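Local coordinates for protein putative aminotransferase (Actinomadura melliaura, PDB 4ZWV) that probably acts as a pyridoxal 5'-phosphate-dependent sugar aminotransferase in the biosynthesis of the aminopentose of the indolocarbazole AT2433, at residues V158-A163 with V173-H178. Sequence-based numbering, arbitrary orientation.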
# COMPACT_ATOMS: atom_id res chain seq x y z
N VAL A 158 21.10 8.25 -3.19
CA VAL A 158 20.83 8.02 -1.78
C VAL A 158 19.35 8.25 -1.52
O VAL A 158 18.79 9.26 -1.96
CB VAL A 158 21.66 8.96 -0.88
CG1 VAL A 158 21.15 8.90 0.57
CG2 VAL A 158 23.11 8.60 -0.94
N ILE A 159 18.73 7.32 -0.81
CA ILE A 159 17.39 7.51 -0.29
C ILE A 159 17.50 7.53 1.23
O ILE A 159 18.06 6.60 1.82
CB ILE A 159 16.43 6.40 -0.73
CG1 ILE A 159 16.28 6.40 -2.25
CG2 ILE A 159 15.07 6.59 -0.04
CD1 ILE A 159 15.74 5.06 -2.79
N GLU A 160 17.01 8.59 1.86
CA GLU A 160 17.04 8.71 3.32
C GLU A 160 15.75 8.21 3.93
O GLU A 160 14.67 8.75 3.64
CB GLU A 160 17.27 10.16 3.75
CG GLU A 160 18.60 10.77 3.32
CD GLU A 160 18.71 12.23 3.70
OE1 GLU A 160 18.23 12.61 4.80
OE2 GLU A 160 19.24 13.02 2.90
N ASP A 161 15.86 7.20 4.78
CA ASP A 161 14.70 6.69 5.52
C ASP A 161 14.60 7.52 6.80
O ASP A 161 15.40 7.36 7.72
CB ASP A 161 14.85 5.19 5.82
CG ASP A 161 13.68 4.61 6.58
OD1 ASP A 161 12.88 5.37 7.16
OD2 ASP A 161 13.55 3.37 6.61
N CYS A 162 13.61 8.40 6.81
CA CYS A 162 13.42 9.36 7.90
C CYS A 162 12.24 8.98 8.78
O CYS A 162 11.69 9.84 9.46
CB CYS A 162 13.18 10.76 7.33
SG CYS A 162 14.49 11.39 6.25
N ALA A 163 11.84 7.72 8.76
CA ALA A 163 10.67 7.29 9.53
C ALA A 163 10.71 7.66 11.02
O ALA A 163 9.66 7.97 11.61
CB ALA A 163 10.48 5.78 9.41
N VAL A 173 20.06 22.47 8.69
CA VAL A 173 19.17 22.25 7.56
C VAL A 173 18.23 21.10 7.91
O VAL A 173 18.67 20.03 8.32
CB VAL A 173 19.97 21.93 6.28
CG1 VAL A 173 19.04 21.54 5.13
CG2 VAL A 173 20.85 23.12 5.90
N PRO A 174 16.92 21.33 7.75
CA PRO A 174 15.95 20.26 8.04
C PRO A 174 16.16 19.05 7.14
O PRO A 174 16.47 19.20 5.95
CB PRO A 174 14.60 20.90 7.74
CG PRO A 174 14.92 22.04 6.80
CD PRO A 174 16.27 22.54 7.22
N LEU A 175 15.98 17.85 7.69
CA LEU A 175 15.93 16.68 6.82
C LEU A 175 14.89 16.91 5.73
O LEU A 175 13.84 17.52 5.97
CB LEU A 175 15.60 15.41 7.61
CG LEU A 175 16.63 14.97 8.65
CD1 LEU A 175 16.21 13.61 9.20
CD2 LEU A 175 18.05 14.92 8.05
N GLY A 176 15.21 16.44 4.53
CA GLY A 176 14.41 16.73 3.34
C GLY A 176 15.07 17.75 2.42
O GLY A 176 14.67 17.91 1.27
N SER A 177 16.11 18.43 2.90
CA SER A 177 16.72 19.51 2.13
C SER A 177 18.22 19.35 1.92
O SER A 177 18.94 20.34 1.77
CB SER A 177 16.45 20.87 2.80
OG SER A 177 15.08 21.22 2.71
N HIS A 178 18.69 18.11 1.90
CA HIS A 178 20.13 17.87 1.73
C HIS A 178 20.47 17.28 0.36
O HIS A 178 21.58 16.82 0.13
CB HIS A 178 20.65 16.96 2.85
CG HIS A 178 20.51 17.54 4.22
ND1 HIS A 178 19.39 17.36 5.00
CD2 HIS A 178 21.36 18.31 4.95
CE1 HIS A 178 19.55 17.99 6.15
NE2 HIS A 178 20.73 18.57 6.15
O HOH W 1 17.82 15.41 1.42
O HOH W 2 17.71 15.30 4.32
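Glu160 and Cys162 meet Leu175 and His178 where strand 157-161, in the middle of the seven-stranded mixed sheet of the fold type I (aspartate aminotransferase-like) PLP-enzyme fold, faces a type II beta turn, Pro174 to Ser177; the meeting illustrates how a buried carboxylate can join two segments through water. No direct hydrogen bond links 158-163 to 173-178. Leu175 CD1 makes the apolar contact, 4.1 Å from Cys162 SG, while CD2 lies alongside the carboxylate as a van der Waals neighbour, 4.0 Å from Glu160 OE1. With CG anti to its carbonyl carbon (chi1 -63°) and the chain extended beyond, Glu160 points its carboxylate toward the turn; OE2 comes within 4.2 Å of His178 CB, and the two side chains cross at about a right angle, the carboxylate plane 48° from that of the imidazole.

Two waters complete the bridge. The first donates to Glu160 OE2 and accepts from His178 N at 2.9 Å; the second donates to Glu160 OE1 at 2.8 Å, accepts from Gly176 N and is hydrogen-bonded to His178 ND1. Backbone and side chain of the turn region are thus tied to one acid, whose oxygens are also held by His130 NE2 (OE1) and Asn180 ND2 (OE2), which should fix the carboxylate's rotation.

In the next shell, His178 is positioned by NE2 bonding to Tyr170 O, and Val173 CG1 rests 3.5 Å above one face of its ring, toward the rim. The turn closes with Ser177 N bonded to Pro174 O, and Gly176 takes a positive phi (106°) that suits glycine. The strand runs on toward His164, a pyridoxal phosphate-binding residue, through an Asx turn in which Ala163 N reaches Asp161 OD1 at 3.0 Å, nearly along the C-O axis.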